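Local coordinates for putative carbohydrate metabolism domain-containing protein (Bacteroides vulgatus, PDB 3S30), which is of unconfirmed function but probably acts on carbohydrates, perhaps as a glycoside hydrolase, through a galactose-binding-like beta domain that holds a sodium ion, at residues 242-247 against 333-338; 203-208 against 329-334; 142-147 against 172-177; 223-228 against 286-291. All blocks are in the same frame, centred on the assembly; numbering follows the deposited sequence. Where two conformers were deposited one is given.

Overall arrangement
From the N terminus, contact 3 closes first: residues 142-147, just past helix 138-142, meet 172-177, where strand 166-173 gives way to helix 176-180. The next three openings come in quick succession, at 203-208 (contact 2), 223-228 (contact 4) and 242-247 (contact 1). Contact 4 closes at 286-291, entirely within the span of contact 2, and it crosses contact 1, whose Phe-246 packs on Tyr-227. The loop between strands 317-324 and 339-349 then closes contacts 2 and 1, which share Gln-333 and Gly-334. That loop thereby ties helix 204-207 to the approach of strand 247-254, while Pro-336 touches Lys-173 of contact 3.

Contact 1 of 4, residues 242-247 against 333-338; sequences RKDVFN and QGAPGS
Arg-242 opens the contact at its solvent side, its extended chain bringing NH1 to 3.8 Å from Gln-333 OE1. At that distance the two polar groups only approach each other, their planes 68° apart; the arginine also makes long, weak ion pairs with Glu-235 and Asp-328. Two residues on, Asp-244 carries the contact. Its CG lies anti to the backbone N (chi1 -159°), which swings the buried carboxylate across to the 333-338 loop. OD2 of Asp-244 accepts from Ser-338 OG at 2.9 Å, on the anti side and close to the carboxylate plane, and from Ala-335 N at 3.0 Å, far above that plane. These two donors arrive from opposite faces, and Ser-326 OG adds a third hydrogen bond to the same oxygen. The other oxygen, Asp-244 OD1, takes a 2.7 Å bond from a water that also donates to Gln-333 O at 2.6 Å, so both carboxylate oxygens are engaged. An alanine here would remove the shared acceptor and would probably leave the hydroxyls of Ser-326 and Ser-338 and the amide of Ala-335 to find new mates in a buried place. The receiving loop folds as a type II turn from Ala-335 to Ser-338, closed by Ser-338 N to Ala-335 O at 3.1 Å. Ser-338 OG is further fixed by Gly-230 N, just beyond strand 218-228. The contact thus joins the loop before strand 247-254 to the loop before strand 339-349, with Phe-233 of strand 233-235 and Tyr-227 of strand 218-228 packed against Asp-244.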
loop_
_atom_site.group_PDB
_atom_site.type_symbol
_atom_site.label_atom_id
_atom_site.label_comp_id
_atom_site.label_asym_id
_atom_site.label_seq_id
_atom_site.Cartn_x
_atom_site.Cartn_y
_atom_site.Cartn_z
ATOM N N ARG A 242 6.238 -21.966 5.174
ATOM C CA ARG A 242 7.049 -20.781 5.057
ATOM C C ARG A 242 6.364 -19.619 5.801
ATOM O O ARG A 242 5.133 -19.477 5.807
ATOM C CB ARG A 242 7.280 -20.425 3.589
ATOM C CG ARG A 242 8.136 -19.186 3.388
ATOM C CD ARG A 242 8.395 -18.937 1.925
ATOM N NE ARG A 242 8.880 -17.581 1.678
ATOM C CZ ARG A 242 9.085 -17.048 0.472
ATOM N NH1 ARG A 242 8.839 -17.744 -0.636
ATOM N NH2 ARG A 242 9.548 -15.807 0.376
ATOM N N LYS A 243 7.179 -18.803 6.447
ATOM C CA LYS A 243 6.675 -17.729 7.277
ATOM C C LYS A 243 6.582 -16.482 6.398
ATOM O O LYS A 243 7.600 -15.967 5.928
ATOM C CB LYS A 243 7.607 -17.519 8.478
ATOM C CG LYS A 243 6.962 -16.824 9.660
ATOM C CD LYS A 243 5.979 -17.736 10.407
ATOM C CE LYS A 243 6.691 -18.864 11.165
ATOM N NZ LYS A 243 5.756 -19.690 11.980
ATOM N N ASP A 244 5.353 -16.030 6.159
ATOM C CA ASP A 244 5.098 -14.837 5.360
ATOM C C ASP A 244 5.673 -13.600 6.050
ATOM O O ASP A 244 5.715 -13.533 7.294
ATOM C CB ASP A 244 3.587 -14.649 5.160
ATOM C CG ASP A 244 3.244 -13.775 3.948
ATOM O OD1 ASP A 244 4.162 -13.286 3.232
ATOM O OD2 ASP A 244 2.029 -13.583 3.722
ATOM N N VAL A 245 6.138 -12.640 5.252
ATOM C CA VAL A 245 6.562 -11.351 5.788
ATOM C C VAL A 245 5.809 -10.247 5.072
ATOM O O VAL A 245 5.349 -10.421 3.938
ATOM C CB VAL A 245 8.124 -11.135 5.733
ATOM C CG1 VAL A 245 8.866 -12.341 6.384
ATOM C CG2 VAL A 245 8.626 -10.885 4.290
ATOM N N PHE A 246 5.651 -9.126 5.764
ATOM C CA PHE A 246 4.910 -7.990 5.250
ATOM C C PHE A 246 5.883 -6.940 4.739
ATOM O O PHE A 246 7.085 -7.054 4.946
ATOM C CB PHE A 246 4.014 -7.405 6.348
ATOM C CG PHE A 246 4.762 -6.687 7.469
ATOM C CD1 PHE A 246 5.031 -5.329 7.386
ATOM C CD2 PHE A 246 5.129 -7.362 8.623
ATOM C CE1 PHE A 246 5.684 -4.657 8.426
ATOM C CE2 PHE A 246 5.778 -6.698 9.666
ATOM C CZ PHE A 246 6.056 -5.344 9.561
ATOM N N ASN A 247 5.366 -5.906 4.086
ATOM C CA ASN A 247 6.229 -4.815 3.645
ATOM C C ASN A 247 5.611 -3.467 3.977
ATOM O O ASN A 247 4.403 -3.311 3.974
ATOM C CB ASN A 247 6.563 -4.927 2.142
ATOM C CG ASN A 247 7.859 -4.186 1.764
ATOM O OD1 ASN A 247 8.487 -3.547 2.601
ATOM N ND2 ASN A 247 8.237 -4.257 0.498
ATOM N N GLN A 333 3.042 -14.799 -3.966
ATOM C CA GLN A 333 3.731 -15.561 -2.941
ATOM C C GLN A 333 3.342 -14.980 -1.577
ATOM O O GLN A 333 3.834 -13.932 -1.165
ATOM C CB GLN A 333 5.242 -15.476 -3.145
ATOM C CG GLN A 333 5.709 -15.999 -4.511
ATOM C CD GLN A 333 7.221 -15.986 -4.656
ATOM O OE1 GLN A 333 7.952 -15.680 -3.704
ATOM N NE2 GLN A 333 7.699 -16.318 -5.848
ATOM N N GLY A 334 2.450 -15.664 -0.873
ATOM C CA GLY A 334 1.964 -15.149 0.393
ATOM C C GLY A 334 1.028 -16.118 1.064
ATOM O O GLY A 334 0.635 -17.126 0.474
ATOM N N ALA A 335 0.680 -15.809 2.307
ATOM C CA ALA A 335 -0.202 -16.660 3.103
ATOM C C ALA A 335 -1.588 -16.034 3.244
ATOM O O ALA A 335 -1.713 -14.935 3.789
ATOM C CB ALA A 335 0.404 -16.890 4.473
ATOM N N PRO A 336 -2.633 -16.714 2.746
ATOM C CA PRO A 336 -3.957 -16.278 3.177
ATOM C C PRO A 336 -4.045 -16.214 4.699
ATOM O O PRO A 336 -3.550 -17.116 5.380
ATOM C CB PRO A 336 -4.880 -17.371 2.626
ATOM C CG PRO A 336 -4.207 -17.818 1.386
ATOM C CD PRO A 336 -2.725 -17.799 1.749
ATOM N N GLY A 337 -4.637 -15.138 5.214
ATOM C CA GLY A 337 -4.802 -14.940 6.648
ATOM C C GLY A 337 -3.747 -14.038 7.250
ATOM O O GLY A 337 -3.892 -13.600 8.400
ATOM N N SER A 338 -2.684 -13.755 6.491
ATOM C CA SER A 338 -1.620 -12.865 6.975
ATOM C C SER A 338 -2.227 -11.510 7.228
ATOM O O SER A 338 -2.808 -10.910 6.320
ATOM C CB SER A 338 -0.459 -12.741 5.982
ATOM O OG SER A 338 0.384 -13.876 6.050
HETATM O O HOH W 1 4.807 -12.420 0.717
#

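Contact 2 of 4, residues 203-208 against 329-334; sequences DALSAT and GDVFQG
Leu-205, Ala-204 and Asp-330 account for most of the surface buried here, and each meets its partner by van der Waals contact. Leu-205 holds its CG anti to the carbonyl carbon (chi1 -64°), a rotation that carries its branched end toward Asp-330. There the CD2 methyl lies obliquely against CB and the carboxylate: Leu-205 CD2 is 3.6 Å from Asp-330 OD2 and 3.7 Å from Asp-330 CB. The other branch, Leu-205 CD1, reaches Val-331 CG1 at a loose 4.5 Å. Ala-204, in the first turn of helix 204-207, points its methyl at the loop, where Ala-204 CB sits 3.8 Å from Asp-330 O and 3.9 Å from Phe-332 CZ. That carbonyl oxygen also lies above the rim of the Phe-332 ring, so methyl, carbonyl and ring pack as a cluster. Asp-203 stands at the N-cap position of the short helix, and its OD2 accepts from Ser-206 OG at 2.7 Å. With no hydrogen bond between the two segments, their hold on each other is by shape: the leucine methyl rests on CB and the carboxylate of Asp-330, OD2 included, while Lys-268 answers the charge through a salt bridge to OD1.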
loop_
_atom_site.group_PDB
_atom_site.type_symbol
_atom_site.label_atom_id
_atom_site.label_comp_id
_atom_site.label_asym_id
_atom_site.label_seq_id
_atom_site.Cartn_x
_atom_site.Cartn_y
_atom_site.Cartn_z
ATOM N N ASP A 203 -1.442 -8.034 -15.456
ATOM C CA ASP A 203 -0.180 -7.454 -14.977
ATOM C C ASP A 203 -0.328 -6.791 -13.601
ATOM O O ASP A 203 -0.284 -5.571 -13.488
ATOM C CB ASP A 203 0.323 -6.441 -16.018
ATOM C CG ASP A 203 1.809 -6.111 -15.876
ATOM O OD1 ASP A 203 2.455 -6.561 -14.908
ATOM O OD2 ASP A 203 2.328 -5.382 -16.749
ATOM N N ALA A 204 -0.488 -7.603 -12.558
ATOM C CA ALA A 204 -0.678 -7.109 -11.178
ATOM C C ALA A 204 0.284 -5.985 -10.757
ATOM O O ALA A 204 -0.133 -4.995 -10.157
ATOM C CB ALA A 204 -0.584 -8.264 -10.186
ATOM N N LEU A 205 1.562 -6.146 -11.065
ATOM C CA LEU A 205 2.569 -5.134 -10.766
ATOM C C LEU A 205 2.262 -3.777 -11.420
ATOM O O LEU A 205 2.459 -2.737 -10.790
ATOM C CB LEU A 205 3.960 -5.610 -11.212
ATOM C CG LEU A 205 4.536 -6.835 -10.502
ATOM C CD1 LEU A 205 5.855 -7.263 -11.165
ATOM C CD2 LEU A 205 4.742 -6.540 -9.043
ATOM N N SER A 206 1.797 -3.789 -12.671
ATOM C CA SER A 206 1.409 -2.548 -13.375
ATOM C C SER A 206 0.124 -1.915 -12.823
ATOM O O SER A 206 -0.068 -0.697 -12.914
ATOM C CB SER A 206 1.238 -2.801 -14.888
ATOM O OG SER A 206 2.495 -2.963 -15.546
ATOM N N ALA A 207 -0.751 -2.744 -12.253
ATOM C CA ALA A 207 -2.077 -2.301 -11.812
ATOM C C ALA A 207 -2.006 -1.327 -10.637
ATOM O O ALA A 207 -2.818 -0.402 -10.540
ATOM C CB ALA A 207 -2.938 -3.521 -11.449
ATOM N N THR A 208 -1.049 -1.556 -9.738
ATOM C CA THR A 208 -0.870 -0.718 -8.548
ATOM C C THR A 208 0.029 0.449 -8.906
ATOM O O THR A 208 1.231 0.274 -9.059
ATOM C CB THR A 208 -0.200 -1.487 -7.378
ATOM O OG1 THR A 208 1.033 -2.076 -7.828
ATOM C CG2 THR A 208 -1.111 -2.557 -6.836
ATOM N N GLY A 329 3.306 -10.848 -2.208
ATOM C CA GLY A 329 1.951 -11.081 -2.687
ATOM C C GLY A 329 1.664 -10.437 -4.025
ATOM O O GLY A 329 0.684 -10.778 -4.681
ATOM N N ASP A 330 2.520 -9.510 -4.434
ATOM C CA ASP A 330 2.413 -8.856 -5.744
ATOM C C ASP A 330 2.677 -9.839 -6.872
ATOM O O ASP A 330 2.135 -9.685 -7.963
ATOM C CB ASP A 330 3.344 -7.633 -5.842
ATOM C CG ASP A 330 4.805 -7.952 -5.488
ATOM O OD1 ASP A 330 5.129 -9.092 -5.055
ATOM O OD2 ASP A 330 5.640 -7.035 -5.637
ATOM N N VAL A 331 3.495 -10.849 -6.592
ATOM C CA VAL A 331 3.724 -11.980 -7.499
ATOM C C VAL A 331 3.142 -13.293 -6.902
ATOM O O VAL A 331 3.617 -14.397 -7.197
ATOM C CB VAL A 331 5.245 -12.145 -7.838
ATOM C CG1 VAL A 331 5.761 -10.931 -8.607
ATOM C CG2 VAL A 331 6.084 -12.381 -6.572
ATOM N N PHE A 332 2.105 -13.154 -6.073
ATOM C CA PHE A 332 1.309 -14.287 -5.582
ATOM C C PHE A 332 2.106 -15.316 -4.753
ATOM O O PHE A 332 1.870 -16.530 -4.825
ATOM C CB PHE A 332 0.563 -14.936 -6.762
ATOM C CG PHE A 332 -0.110 -13.931 -7.642
ATOM C CD1 PHE A 332 -1.215 -13.214 -7.172
ATOM C CD2 PHE A 332 0.398 -13.633 -8.899
ATOM C CE1 PHE A 332 -1.822 -12.243 -7.956
ATOM C CE2 PHE A 332 -0.206 -12.661 -9.690
ATOM C CZ PHE A 332 -1.322 -11.966 -9.213
ATOM N N GLN A 333 3.042 -14.799 -3.966
ATOM C CA GLN A 333 3.731 -15.561 -2.941
ATOM C C GLN A 333 3.342 -14.980 -1.577
ATOM O O GLN A 333 3.834 -13.932 -1.165
ATOM C CB GLN A 333 5.242 -15.476 -3.145
ATOM C CG GLN A 333 5.709 -15.999 -4.511
ATOM C CD GLN A 333 7.221 -15.986 -4.656
ATOM O OE1 GLN A 333 7.952 -15.680 -3.704
ATOM N NE2 GLN A 333 7.699 -16.318 -5.848
ATOM N N GLY A 334 2.450 -15.664 -0.873
ATOM C CA GLY A 334 1.964 -15.149 0.393
ATOM C C GLY A 334 1.028 -16.118 1.064
ATOM O O GLY A 334 0.635 -17.126 0.474
#

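Contact 3 of 4, residues 142-147 against 172-177; sequences ALTGSG and RKTGSL
Thr-144 packs against Thr-174 and Gly-175 at a strand-to-helix junction of this galactose-binding-like beta fold, where strand 166-173 ends and helix 176-180 begins. The two threonines cross at about a right angle, and their methyls touch, Thr-144 CG2 to Thr-174 CG2 at 3.6 Å. With OG1 between the backbone N and the carbonyl carbon (chi1 72° for Thr-144, 45° for Thr-174), each CG2 falls anti to its own carbonyl carbon, which turns the two methyls against each other. On the neighbouring branch, Thr-144 OG1 accepts from Gly-175 N in a weak bond, long at 3.4 Å but nearly straight at 168°. Leu-177 adds an outer flank, its CB lying 4.1 Å from Thr-144 O and its CD2 4.3 Å from Leu-143 O. The second shell fixes the hydroxyls. Thr-144 OG1 hydrogen-bonds to Phe-141 O in helix 138-142, and Thr-174 OG1 to Met-183 O, so each threonine is tied back to its own side of the junction. Asn-115 and Asn-117 grip the carbonyls of Ala-142 and Gly-145, holding the loop in place. A valine in place of Thr-144 would lack the hydroxyl and would probably leave the carbonyl of Phe-141 and the amide of Gly-175 without this common partner. At Gly-175 the backbones come so close that its CA is 3.3 Å from Thr-144 O, and the place where a beta carbon would sit lies just 2.4 Å from that oxygen.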
loop_
_atom_site.group_PDB
_atom_site.type_symbol
_atom_site.label_atom_id
_atom_site.label_comp_id
_atom_site.label_asym_id
_atom_site.label_seq_id
_atom_site.Cartn_x
_atom_site.Cartn_y
_atom_site.Cartn_z
ATOM N N ALA A 142 -12.607 -7.824 -6.282
ATOM C CA ALA A 142 -13.999 -7.822 -6.736
ATOM C C ALA A 142 -14.255 -8.621 -8.041
ATOM O O ALA A 142 -15.367 -9.118 -8.257
ATOM C CB ALA A 142 -14.484 -6.377 -6.886
ATOM N N LEU A 143 -13.241 -8.737 -8.902
ATOM C CA LEU A 143 -13.356 -9.540 -10.140
ATOM C C LEU A 143 -13.373 -11.054 -9.915
ATOM O O LEU A 143 -13.905 -11.775 -10.754
ATOM C CB LEU A 143 -12.210 -9.234 -11.108
ATOM C CG LEU A 143 -12.079 -7.819 -11.690
ATOM C CD1 LEU A 143 -10.853 -7.765 -12.614
ATOM C CD2 LEU A 143 -13.321 -7.361 -12.444
ATOM N N THR A 144 -12.797 -11.524 -8.801
ATOM C CA THR A 144 -12.566 -12.956 -8.571
ATOM C C THR A 144 -13.771 -13.690 -7.997
ATOM O O THR A 144 -13.749 -14.918 -7.905
ATOM C CB THR A 144 -11.339 -13.237 -7.609
ATOM O OG1 THR A 144 -11.656 -12.879 -6.242
ATOM C CG2 THR A 144 -10.083 -12.491 -8.068
ATOM N N GLY A 145 -14.806 -12.958 -7.595
ATOM C CA GLY A 145 -15.999 -13.579 -7.042
ATOM C C GLY A 145 -17.148 -12.608 -6.858
ATOM O O GLY A 145 -17.006 -11.421 -7.116
ATOM N N SER A 146 -18.291 -13.128 -6.414
ATOM C CA SER A 146 -19.453 -12.305 -6.073
ATOM C C SER A 146 -19.929 -12.595 -4.648
ATOM O O SER A 146 -19.552 -13.604 -4.054
ATOM C CB SER A 146 -20.584 -12.538 -7.075
ATOM O OG SER A 146 -20.205 -12.056 -8.351
ATOM N N GLY A 147 -20.741 -11.692 -4.104
ATOM C CA GLY A 147 -21.252 -11.823 -2.735
ATOM C C GLY A 147 -20.256 -11.501 -1.620
ATOM O O GLY A 147 -20.451 -11.919 -0.481
ATOM N N ARG A 172 -5.746 -12.523 1.087
ATOM C CA ARG A 172 -6.909 -13.383 0.850
ATOM C C ARG A 172 -6.638 -14.405 -0.233
ATOM O O ARG A 172 -5.942 -14.136 -1.207
ATOM C CB ARG A 172 -8.128 -12.562 0.394
ATOM C CG ARG A 172 -8.657 -11.533 1.365
ATOM C CD ARG A 172 -8.957 -12.103 2.724
ATOM N NE ARG A 172 -9.738 -11.162 3.514
ATOM C CZ ARG A 172 -10.269 -11.416 4.711
ATOM N NH1 ARG A 172 -10.080 -12.583 5.305
ATOM N NH2 ARG A 172 -10.971 -10.472 5.331
ATOM N N LYS A 173 -7.221 -15.584 -0.052
ATOM C CA LYS A 173 -7.389 -16.531 -1.147
ATOM C C LYS A 173 -8.472 -15.958 -2.069
ATOM O O LYS A 173 -9.491 -15.446 -1.595
ATOM C CB LYS A 173 -7.829 -17.883 -0.588
ATOM C CG LYS A 173 -7.833 -19.021 -1.582
ATOM C CD LYS A 173 -8.377 -20.285 -0.936
ATOM C CE LYS A 173 -8.355 -21.464 -1.911
ATOM N NZ LYS A 173 -9.454 -21.402 -2.919
ATOM N N THR A 174 -8.236 -16.006 -3.377
ATOM C CA THR A 174 -9.227 -15.532 -4.341
ATOM C C THR A 174 -10.341 -16.554 -4.571
ATOM O O THR A 174 -10.213 -17.734 -4.220
ATOM C CB THR A 174 -8.583 -15.202 -5.678
ATOM O OG1 THR A 174 -7.670 -16.249 -6.031
ATOM C CG2 THR A 174 -7.856 -13.861 -5.587
ATOM N N GLY A 175 -11.440 -16.071 -5.145
ATOM C CA GLY A 175 -12.568 -16.909 -5.527
ATOM C C GLY A 175 -12.238 -17.694 -6.776
ATOM O O GLY A 175 -11.336 -17.323 -7.520
ATOM N N SER A 176 -12.986 -18.776 -6.996
ATOM C CA SER A 176 -12.779 -19.725 -8.104
ATOM C C SER A 176 -11.993 -19.192 -9.297
ATOM O O SER A 176 -11.024 -19.809 -9.746
ATOM C CB SER A 176 -14.133 -20.193 -8.617
ATOM O OG SER A 176 -14.861 -19.095 -9.131
ATOM N N LEU A 177 -12.420 -18.053 -9.818
ATOM C CA LEU A 177 -11.838 -17.531 -11.047
ATOM C C LEU A 177 -10.393 -17.068 -10.883
ATOM O O LEU A 177 -9.602 -17.201 -11.809
ATOM C CB LEU A 177 -12.703 -16.402 -11.617
ATOM C CG LEU A 177 -12.382 -15.973 -13.048
ATOM C CD1 LEU A 177 -12.243 -17.167 -13.980
ATOM C CD2 LEU A 177 -13.447 -15.014 -13.559
#

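Contact 4 of 4, residues 223-228 against 286-291; sequences GYYKYK and HETSEW
Tyr-227 and Thr-288 form an antiparallel, hydrogen-bonded pair, by which the loop before strand 291-297 is laid along the end of strand 218-228. The two bonds are Tyr-227 N to Thr-288 O at 3.0 Å and Thr-288 N to Tyr-227 O at 2.8 Å. Beyond the pair the loop turns a corner, where Thr-288 OG1 accepts from Glu-290 N at 3.0 Å, an ST turn. Side chains then bind the flanks. Lys-226, extended beyond CG, runs across one face of the Trp-291 indole: CE stands 3.5 Å from the centroid of the five-membered ring, only 8° off its normal, a CH-pi contact. NZ follows at 4.2 Å from the same centroid, a cation-pi approach, and a water bridges NZ to Ser-289 O. On the other flank, Tyr-225 OH donates to His-286 O at 2.7 Å, reaching it with the ring edge turned to the carbonyl. Tyr-225 OH also stands 3.3 Å above the plane of the His-286 imidazole, over its centre, and the two side chains cross at about a right angle; Asp-284 holds ND1 of that histidine. Strand 218-228 runs between strands 291-297 and 339-349. Along the latter, Tyr-224 bonds by backbone to Asp-343, one of the sodium ligands; the ion itself is about 8 Å from the Trp-291 side chain. On the Tyr-225 and Tyr-227 side, both rings meet Phe-246, from the loop ahead of strand 247-254.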
loop_
_atom_site.group_PDB
_atom_site.type_symbol
_atom_site.label_atom_id
_atom_site.label_comp_id
_atom_site.label_asym_id
_atom_site.label_seq_id
_atom_site.Cartn_x
_atom_site.Cartn_y
_atom_site.Cartn_z
ATOM N N GLY A 223 4.777 5.075 12.381
ATOM C CA GLY A 223 3.468 4.498 12.645
ATOM C C GLY A 223 3.598 3.310 13.575
ATOM O O GLY A 223 4.666 3.066 14.122
ATOM N N TYR A 224 2.507 2.576 13.748
ATOM C CA TYR A 224 2.463 1.415 14.633
ATOM C C TYR A 224 1.862 0.242 13.875
ATOM O O TYR A 224 0.969 0.446 13.062
ATOM C CB TYR A 224 1.619 1.713 15.877
ATOM C CG TYR A 224 2.264 2.688 16.834
ATOM C CD1 TYR A 224 2.247 4.058 16.576
ATOM C CD2 TYR A 224 2.894 2.245 18.001
ATOM C CE1 TYR A 224 2.840 4.962 17.443
ATOM C CE2 TYR A 224 3.496 3.136 18.874
ATOM C CZ TYR A 224 3.464 4.495 18.594
ATOM O OH TYR A 224 4.043 5.389 19.464
ATOM N N TYR A 225 2.355 -0.971 14.138
ATOM C CA TYR A 225 1.814 -2.178 13.511
ATOM C C TYR A 225 1.623 -3.366 14.480
ATOM O O TYR A 225 2.162 -3.392 15.595
ATOM C CB TYR A 225 2.709 -2.611 12.334
ATOM C CG TYR A 225 3.883 -3.474 12.737
ATOM C CD1 TYR A 225 5.094 -2.914 13.091
ATOM C CD2 TYR A 225 3.774 -4.864 12.762
ATOM C CE1 TYR A 225 6.173 -3.709 13.471
ATOM C CE2 TYR A 225 4.836 -5.659 13.132
ATOM C CZ TYR A 225 6.036 -5.081 13.486
ATOM O OH TYR A 225 7.090 -5.879 13.866
ATOM N N LYS A 226 0.816 -4.321 14.026
ATOM C CA LYS A 226 0.764 -5.676 14.552
ATOM C C LYS A 226 0.790 -6.581 13.322
ATOM O O LYS A 226 0.258 -6.213 12.270
ATOM C CB LYS A 226 -0.533 -5.935 15.334
ATOM C CG LYS A 226 -0.752 -5.108 16.605
ATOM C CD LYS A 226 -2.021 -5.570 17.307
ATOM C CE LYS A 226 -2.275 -4.822 18.603
ATOM N NZ LYS A 226 -3.578 -5.181 19.263
ATOM N N TYR A 227 1.410 -7.753 13.440
ATOM C CA TYR A 227 1.507 -8.679 12.319
ATOM C C TYR A 227 1.495 -10.106 12.784
ATOM O O TYR A 227 2.153 -10.466 13.768
ATOM C CB TYR A 227 2.784 -8.457 11.509
ATOM C CG TYR A 227 2.855 -9.289 10.221
ATOM C CD1 TYR A 227 1.945 -9.091 9.186
ATOM C CD2 TYR A 227 3.819 -10.262 10.056
ATOM C CE1 TYR A 227 2.003 -9.848 8.027
ATOM C CE2 TYR A 227 3.898 -11.010 8.895
ATOM C CZ TYR A 227 2.996 -10.794 7.880
ATOM O OH TYR A 227 3.088 -11.547 6.734
ATOM N N LYS A 228 0.735 -10.911 12.059
ATOM C CA LYS A 228 0.660 -12.342 12.267
ATOM C C LYS A 228 0.625 -12.966 10.854
ATOM O O LYS A 228 -0.254 -12.654 10.057
ATOM C CB LYS A 228 -0.585 -12.654 13.106
ATOM C CG LYS A 228 -1.056 -14.105 13.152
ATOM C CD LYS A 228 -0.251 -14.953 14.102
ATOM C CE LYS A 228 -1.007 -16.228 14.481
ATOM N NZ LYS A 228 -0.257 -17.020 15.497
ATOM N N HIS A 286 9.125 -8.420 12.150
ATOM C CA HIS A 286 8.707 -9.539 13.016
ATOM C C HIS A 286 7.212 -9.557 13.364
ATOM O O HIS A 286 6.543 -8.523 13.373
ATOM C CB HIS A 286 9.544 -9.586 14.331
ATOM C CG HIS A 286 9.286 -8.446 15.274
ATOM N ND1 HIS A 286 9.941 -7.239 15.180
ATOM C CD2 HIS A 286 8.458 -8.337 16.341
ATOM C CE1 HIS A 286 9.516 -6.427 16.134
ATOM N NE2 HIS A 286 8.616 -7.071 16.856
ATOM N N GLU A 287 6.715 -10.752 13.677
ATOM C CA GLU A 287 5.335 -10.935 14.136
ATOM C C GLU A 287 5.141 -10.398 15.536
ATOM O O GLU A 287 6.026 -10.516 16.391
ATOM C CB GLU A 287 4.953 -12.422 14.152
ATOM C CG GLU A 287 4.984 -13.093 12.800
ATOM C CD GLU A 287 4.423 -14.492 12.849
ATOM O OE1 GLU A 287 5.102 -15.401 13.375
ATOM O OE2 GLU A 287 3.294 -14.683 12.367
ATOM N N THR A 288 3.959 -9.844 15.784
ATOM C CA THR A 288 3.618 -9.372 17.128
ATOM C C THR A 288 2.137 -9.025 17.250
ATOM O O THR A 288 1.512 -8.546 16.299
ATOM C CB THR A 288 4.481 -8.143 17.540
ATOM O OG1 THR A 288 4.020 -7.628 18.790
ATOM C CG2 THR A 288 4.401 -7.037 16.501
ATOM N N SER A 289 1.600 -9.280 18.436
ATOM C CA SER A 289 0.225 -8.913 18.756
ATOM C C SER A 289 0.166 -7.632 19.599
ATOM O O SER A 289 -0.907 -7.206 20.009
ATOM C CB SER A 289 -0.466 -10.071 19.468
ATOM O OG SER A 289 -0.431 -11.236 18.655
ATOM N N GLU A 290 1.322 -7.004 19.824
ATOM C CA GLU A 290 1.433 -5.718 20.516
ATOM C C GLU A 290 1.694 -4.592 19.504
ATOM O O GLU A 290 2.548 -4.737 18.631
ATOM C CB GLU A 290 2.617 -5.718 21.501
ATOM C CG GLU A 290 2.607 -6.813 22.560
ATOM C CD GLU A 290 3.754 -6.679 23.578
ATOM O OE1 GLU A 290 4.058 -5.542 24.016
ATOM O OE2 GLU A 290 4.343 -7.716 23.953
ATOM N N TRP A 291 0.991 -3.466 19.639
ATOM C CA TRP A 291 1.316 -2.279 18.860
ATOM C C TRP A 291 2.816 -1.946 18.977
ATOM O O TRP A 291 3.322 -1.625 20.077
ATOM C CB TRP A 291 0.476 -1.073 19.297
ATOM C CG TRP A 291 -0.929 -1.186 18.901
ATOM C CD1 TRP A 291 -2.017 -1.241 19.728
ATOM C CD2 TRP A 291 -1.430 -1.283 17.567
ATOM N NE1 TRP A 291 -3.163 -1.366 18.989
ATOM C CE2 TRP A 291 -2.834 -1.388 17.658
ATOM C CE3 TRP A 291 -0.827 -1.285 16.298
ATOM C CZ2 TRP A 291 -3.646 -1.496 16.532
ATOM C CZ3 TRP A 291 -1.639 -1.391 15.177
ATOM C CH2 TRP A 291 -3.029 -1.499 15.302
HETATM O O HOH W 2 -3.799 -7.680 19.923
HETATM O O HOH W 3 1.476 -12.468 16.028
#